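Beta-N-acetylglucosaminidase Nag2 (Vibrio harveyi, PDB 6EZR) probably hydrolyses terminal non-reducing N-acetyl-D-hexosamine residues from N-acetyl-beta-D-hexosaminides, as a glycosidase of family 20. Local coordinates at residues 308-313 with 345-350; 280-285 with 351-356. One frame throughout, in Å; residues are numbered along the deposited sequence.

Contact 1. Residues 308-313 with 345-350; sequences RVEIKS and YTQEEI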
loop_
_atom_site.group_PDB
_atom_site.type_symbol
_atom_site.label_atom_id
_atom_site.label_comp_id
_atom_site.label_asym_id
_atom_site.label_seq_id
_atom_site.Cartn_x
_atom_site.Cartn_y
_atom_site.Cartn_z
ATOM N N ARG A 308 12.536 4.686 4.968
ATOM C CA ARG A 308 13.006 4.324 3.612
ATOM C C ARG A 308 13.514 5.448 2.719
ATOM O O ARG A 308 13.893 5.184 1.568
ATOM C CB ARG A 308 11.894 3.587 2.858
ATOM C CG ARG A 308 11.287 2.420 3.608
ATOM C CD ARG A 308 12.317 1.385 3.983
ATOM N NE ARG A 308 11.723 0.184 4.557
ATOM C CZ ARG A 308 12.390 -0.766 5.215
ATOM N NH1 ARG A 308 13.701 -0.677 5.411
ATOM N NH2 ARG A 308 11.734 -1.823 5.685
ATOM N N VAL A 309 13.535 6.681 3.234
ATOM C CA VAL A 309 13.909 7.862 2.445
ATOM C C VAL A 309 15.151 8.545 3.044
ATOM O O VAL A 309 15.156 8.962 4.212
ATOM C CB VAL A 309 12.714 8.844 2.233
ATOM C CG1 VAL A 309 12.014 9.213 3.533
ATOM C CG2 VAL A 309 13.155 10.104 1.500
ATOM N N GLU A 310 16.197 8.637 2.219
ATOM C CA GLU A 310 17.458 9.279 2.576
ATOM C C GLU A 310 17.253 10.755 2.903
ATOM O O GLU A 310 16.771 11.520 2.064
ATOM C CB GLU A 310 18.460 9.149 1.426
ATOM C CG GLU A 310 19.843 9.721 1.733
ATOM C CD GLU A 310 20.808 9.627 0.564
ATOM O OE1 GLU A 310 20.420 9.961 -0.578
ATOM O OE2 GLU A 310 21.970 9.229 0.794
ATOM N N ILE A 311 17.601 11.130 4.133
ATOM C CA ILE A 311 17.647 12.526 4.551
ATOM C C ILE A 311 19.130 12.839 4.763
ATOM O O ILE A 311 19.748 12.324 5.700
ATOM C CB ILE A 311 16.827 12.768 5.839
ATOM C CG1 ILE A 311 15.383 12.249 5.692
ATOM C CG2 ILE A 311 16.822 14.244 6.223
ATOM C CD1 ILE A 311 14.533 12.933 4.633
ATOM N N LYS A 312 19.695 13.658 3.878
ATOM C CA LYS A 312 21.140 13.951 3.874
ATOM C C LYS A 312 21.677 14.596 5.159
ATOM O O LYS A 312 22.824 14.340 5.543
ATOM C CB LYS A 312 21.526 14.789 2.643
ATOM C CG LYS A 312 21.920 13.933 1.444
ATOM C CD LYS A 312 21.713 14.634 0.112
ATOM C CE LYS A 312 22.357 13.834 -1.014
ATOM N NZ LYS A 312 21.786 14.137 -2.358
ATOM N N SER A 313 20.847 15.408 5.813
ATOM C CA SER A 313 21.206 16.072 7.074
ATOM C C SER A 313 21.077 15.188 8.321
ATOM O O SER A 313 21.646 15.517 9.365
ATOM C CB SER A 313 20.340 17.320 7.272
ATOM O OG SER A 313 18.969 16.974 7.387
ATOM N N TYR A 345 15.549 4.170 -0.211
ATOM C CA TYR A 345 15.697 4.867 -1.485
ATOM C C TYR A 345 16.629 6.058 -1.291
ATOM O O TYR A 345 16.439 6.862 -0.375
ATOM C CB TYR A 345 14.337 5.331 -2.011
ATOM C CG TYR A 345 13.301 4.237 -1.996
ATOM C CD1 TYR A 345 13.423 3.133 -2.830
ATOM C CD2 TYR A 345 12.208 4.290 -1.123
ATOM C CE1 TYR A 345 12.477 2.115 -2.816
ATOM C CE2 TYR A 345 11.261 3.278 -1.095
ATOM C CZ TYR A 345 11.398 2.185 -1.938
ATOM O OH TYR A 345 10.452 1.181 -1.904
ATOM N N THR A 346 17.642 6.167 -2.145
ATOM C CA THR A 346 18.507 7.340 -2.141
ATOM C C THR A 346 17.729 8.478 -2.779
ATOM O O THR A 346 16.742 8.240 -3.490
ATOM C CB THR A 346 19.832 7.100 -2.897
ATOM O OG1 THR A 346 19.573 6.881 -4.288
ATOM C CG2 THR A 346 20.578 5.901 -2.320
ATOM N N GLN A 347 18.159 9.709 -2.515
ATOM C CA GLN A 347 17.542 10.887 -3.139
ATOM C C GLN A 347 17.673 10.863 -4.680
ATOM O O GLN A 347 16.755 11.285 -5.383
ATOM C CB GLN A 347 18.099 12.191 -2.548
ATOM C CG GLN A 347 17.904 12.311 -1.033
ATOM C CD GLN A 347 17.774 13.739 -0.511
ATOM O OE1 GLN A 347 18.081 14.713 -1.201
ATOM N NE2 GLN A 347 17.316 13.864 0.734
ATOM N N GLU A 348 18.796 10.346 -5.187
ATOM C CA GLU A 348 19.007 10.141 -6.635
ATOM C C GLU A 348 18.033 9.121 -7.236
ATOM O O GLU A 348 17.490 9.344 -8.319
ATOM C CB GLU A 348 20.459 9.711 -6.928
ATOM C CG GLU A 348 20.700 9.245 -8.367
ATOM C CD GLU A 348 22.168 9.185 -8.757
ATOM O OE1 GLU A 348 22.980 8.661 -7.964
ATOM O OE2 GLU A 348 22.505 9.644 -9.871
ATOM N N GLU A 349 17.850 7.997 -6.544
ATOM C CA GLU A 349 16.853 6.985 -6.934
ATOM C C GLU A 349 15.442 7.591 -6.953
ATOM O O GLU A 349 14.706 7.411 -7.923
ATOM C CB GLU A 349 16.897 5.766 -5.994
ATOM C CG GLU A 349 18.046 4.792 -6.255
ATOM C CD GLU A 349 18.290 3.799 -5.116
ATOM O OE1 GLU A 349 17.964 4.112 -3.948
ATOM O OE2 GLU A 349 18.832 2.701 -5.383
ATOM N N ILE A 350 15.094 8.333 -5.900
ATOM C CA ILE A 350 13.786 8.998 -5.808
ATOM C C ILE A 350 13.556 9.985 -6.963
ATOM O O ILE A 350 12.455 10.032 -7.512
ATOM C CB ILE A 350 13.573 9.670 -4.425
ATOM C CG1 ILE A 350 13.226 8.607 -3.387
ATOM C CG2 ILE A 350 12.441 10.692 -4.444
ATOM C CD1 ILE A 350 13.563 9.005 -1.969
#

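Contact 2. Residues 280-285 with 351-356; sequences EQVKRL and RDVIAF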
loop_
_atom_site.group_PDB
_atom_site.type_symbol
_atom_site.label_atom_id
_atom_site.label_comp_id
_atom_site.label_asym_id
_atom_site.label_seq_id
_atom_site.Cartn_x
_atom_site.Cartn_y
_atom_site.Cartn_z
ATOM N N GLU A 280 13.248 -0.914 -8.798
ATOM C CA GLU A 280 12.789 -1.618 -9.994
ATOM C C GLU A 280 11.327 -2.074 -9.898
ATOM O O GLU A 280 10.599 -2.008 -10.884
ATOM C CB GLU A 280 13.704 -2.810 -10.328
ATOM C CG GLU A 280 15.140 -2.428 -10.704
ATOM C CD GLU A 280 16.130 -2.542 -9.547
ATOM O OE1 GLU A 280 17.087 -3.340 -9.663
ATOM O OE2 GLU A 280 15.949 -1.847 -8.517
ATOM N N GLN A 281 10.898 -2.515 -8.720
ATOM C CA GLN A 281 9.500 -2.910 -8.515
ATOM C C GLN A 281 8.532 -1.733 -8.386
ATOM O O GLN A 281 7.395 -1.822 -8.846
ATOM C CB GLN A 281 9.381 -3.854 -7.323
ATOM C CG GLN A 281 9.966 -5.230 -7.596
ATOM C CD GLN A 281 9.370 -5.909 -8.835
ATOM O OE1 GLN A 281 8.143 -5.996 -8.987
ATOM N NE2 GLN A 281 10.238 -6.381 -9.735
ATOM N N VAL A 282 8.977 -0.639 -7.775
ATOM C CA VAL A 282 8.175 0.584 -7.694
ATOM C C VAL A 282 7.891 1.128 -9.111
ATOM O O VAL A 282 6.728 1.377 -9.446
ATOM C CB VAL A 282 8.837 1.628 -6.760
ATOM C CG1 VAL A 282 8.123 2.976 -6.797
ATOM C CG2 VAL A 282 8.843 1.108 -5.330
ATOM N N LYS A 283 8.935 1.276 -9.933
ATOM C CA LYS A 283 8.793 1.734 -11.335
ATOM C C LYS A 283 7.859 0.837 -12.131
ATOM O O LYS A 283 6.983 1.320 -12.856
ATOM C CB LYS A 283 10.134 1.731 -12.069
ATOM C CG LYS A 283 11.126 2.795 -11.648
ATOM C CD LYS A 283 12.382 2.649 -12.487
ATOM C CE LYS A 283 13.338 3.814 -12.321
ATOM N NZ LYS A 283 14.255 3.898 -13.494
ATOM N N ARG A 284 8.088 -0.471 -12.011
ATOM C CA ARG A 284 7.222 -1.472 -12.622
ATOM C C ARG A 284 5.770 -1.242 -12.217
ATOM O O ARG A 284 4.890 -1.198 -13.084
ATOM C CB ARG A 284 7.665 -2.876 -12.227
ATOM C CG ARG A 284 6.943 -3.997 -12.961
ATOM C CD ARG A 284 7.603 -5.329 -12.659
ATOM N NE ARG A 284 6.751 -6.477 -12.972
ATOM C CZ ARG A 284 5.801 -6.986 -12.182
ATOM N NH1 ARG A 284 5.519 -6.451 -10.993
ATOM N NH2 ARG A 284 5.117 -8.053 -12.589
ATOM N N LEU A 285 5.528 -1.055 -10.916
ATOM C CA LEU A 285 4.165 -0.832 -10.432
ATOM C C LEU A 285 3.584 0.506 -10.900
ATOM O O LEU A 285 2.427 0.567 -11.311
ATOM C CB LEU A 285 4.081 -0.941 -8.911
ATOM C CG LEU A 285 2.699 -0.695 -8.286
ATOM C CD1 LEU A 285 1.608 -1.606 -8.838
ATOM C CD2 LEU A 285 2.817 -0.849 -6.785
ATOM N N ARG A 351 14.579 10.759 -7.322
ATOM C CA ARG A 351 14.499 11.670 -8.478
ATOM C C ARG A 351 14.233 10.893 -9.760
ATOM O O ARG A 351 13.423 11.301 -10.590
ATOM C CB ARG A 351 15.788 12.482 -8.644
ATOM C CG ARG A 351 15.866 13.711 -7.760
ATOM C CD ARG A 351 17.161 14.486 -7.957
ATOM N NE ARG A 351 17.531 15.172 -6.713
ATOM C CZ ARG A 351 18.520 14.826 -5.880
ATOM N NH1 ARG A 351 19.331 13.794 -6.127
ATOM N NH2 ARG A 351 18.716 15.544 -4.778
ATOM N N ASP A 352 14.929 9.777 -9.910
ATOM C CA ASP A 352 14.762 8.926 -11.070
ATOM C C ASP A 352 13.345 8.316 -11.146
ATOM O O ASP A 352 12.753 8.256 -12.227
ATOM C CB ASP A 352 15.839 7.845 -11.077
ATOM C CG ASP A 352 15.907 7.112 -12.390
ATOM O OD1 ASP A 352 16.225 7.759 -13.415
ATOM O OD2 ASP A 352 15.636 5.891 -12.393
ATOM N N VAL A 353 12.805 7.891 -10.001
ATOM C CA VAL A 353 11.414 7.400 -9.911
ATOM C C VAL A 353 10.380 8.502 -10.200
ATOM O O VAL A 353 9.363 8.255 -10.867
ATOM C CB VAL A 353 11.130 6.758 -8.526
ATOM C CG1 VAL A 353 9.647 6.425 -8.347
ATOM C CG2 VAL A 353 11.966 5.496 -8.343
ATOM N N ILE A 354 10.630 9.699 -9.672
ATOM C CA ILE A 354 9.779 10.859 -9.945
ATOM C C ILE A 354 9.706 11.163 -11.449
ATOM O O ILE A 354 8.613 11.342 -11.990
ATOM C CB ILE A 354 10.237 12.102 -9.149
ATOM C CG1 ILE A 354 9.916 11.913 -7.658
ATOM C CG2 ILE A 354 9.544 13.368 -9.657
ATOM C CD1 ILE A 354 10.710 12.808 -6.733
ATOM N N ALA A 355 10.863 11.218 -12.106
ATOM C CA ALA A 355 10.945 11.511 -13.544
ATOM C C ALA A 355 10.267 10.430 -14.373
ATOM O O ALA A 355 9.581 10.723 -15.350
ATOM C CB ALA A 355 12.397 11.653 -13.972
ATOM N N PHE A 356 10.492 9.180 -13.985
ATOM C CA PHE A 356 9.840 8.029 -14.601
ATOM C C PHE A 356 8.311 8.108 -14.465
ATOM O O PHE A 356 7.581 7.818 -15.421
ATOM C CB PHE A 356 10.391 6.747 -13.966
ATOM C CG PHE A 356 9.715 5.493 -14.428
ATOM C CD1 PHE A 356 8.542 5.059 -13.817
ATOM C CD2 PHE A 356 10.247 4.741 -15.466
ATOM C CE1 PHE A 356 7.904 3.908 -14.244
ATOM C CE2 PHE A 356 9.617 3.577 -15.895
ATOM C CZ PHE A 356 8.445 3.160 -15.280
#

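Contact 1. Residues 308-313 with 345-350
Residues 308-313, in the loop after short strand 306-307, which pairs antiparallel with strand 296-303 of the catalytic TIM barrel, meet Y345 and T346 just before helix 347-358 through a single beta bridge, V309 with Y345. Two backbone bonds make the bridge: Y345 N donates to R308 O (2.6 Å) and E310 N to Y345 O (3.2 Å).

Side-chain hydrogen bonds then tie the same loop to the first turn of the helix. E310, extended with CG anti to the backbone N (chi1 -177°), reaches the amide Q347 N with OE1 (3.0 Å), a nearly straight bond on the anti side, 24° out of the carboxylate plane. In return Q347 NE2 donates to E310 O (2.7 Å), which lies in the plane of the Q347 amide; E422 of helix 410-426 takes NE2 as well. Within the helix's own N-terminus T346 and E349 close a capping box, E349 N bonding to T346 OG1 and T346 N to E349 OE1 (2.8 Å). The Y345 hydroxyl bonds to H277 O, and the R308 guanidinium leads away to C272 O, A273 O and G343 O; the R308 side chain lies about 7 Å from that of sugar-binding R274.

Two contacts are apolar. The Y345 ring packs by its CD2-CE2 side against R308 CB, and, toward helix 410-426, V309 CG2 touches I350 CD1 at 3.7 Å.

Contact 2. Residues 280-285 with 351-356
K283 NZ forms a salt bridge with D352 OD2 at 2.7 Å, meeting the carboxylate on its syn side, 24° out of the plane. The lysine chain, extended beyond CG, spans the gap between the two helices, and the aspartate side chain comes across it at about a right angle; the charged pair lies at the outer margin of the interface.

Beneath the lysine lies the F356 ring. K283 CB sits over one face, 4.0 Å from the ring centroid and 17° off its normal, a CH-pi contact. CG, anti to the carbonyl carbon (chi1 -71°), follows over the CG-CD1 side of the ring at 4.1 Å from F356 CD1. At the ring's rim F356 CE1 comes close to K283 O (3.1 Å), and R360 makes a cation-pi contact with the ring.

These are two outer helices of the TIM barrel, 279-291 and 347-358, nearly parallel here: the short segments run 13° apart with axes 10.3 Å from each other, as expected when both follow parallel barrel strands. On the buried side V282 CG1 meets V353 CG1 at 4.1 Å. V282 also packs on L270 of strand 265-271, and V353 on V279 and I286.

Overall arrangement
Both contacts use helix 347-358 of the catalytic barrel. Contact 1 holds its N-terminal end against the loop after strand 306-307, while contact 2 sets its next turns beside helix 279-291. Contact 1 is largely buried and relies on backbone bonds and two side-chain-to-backbone bonds between E310 and Q347, with one end near the sugar-binding site. Contact 2, away from the annotated sites, is only partly buried: valines meet inside, with a CH-pi contact and a salt bridge toward solvent. The two centres are 14 Å apart, and the contacts touch where Y345 OH packs on V282 CG2 (3.8 Å).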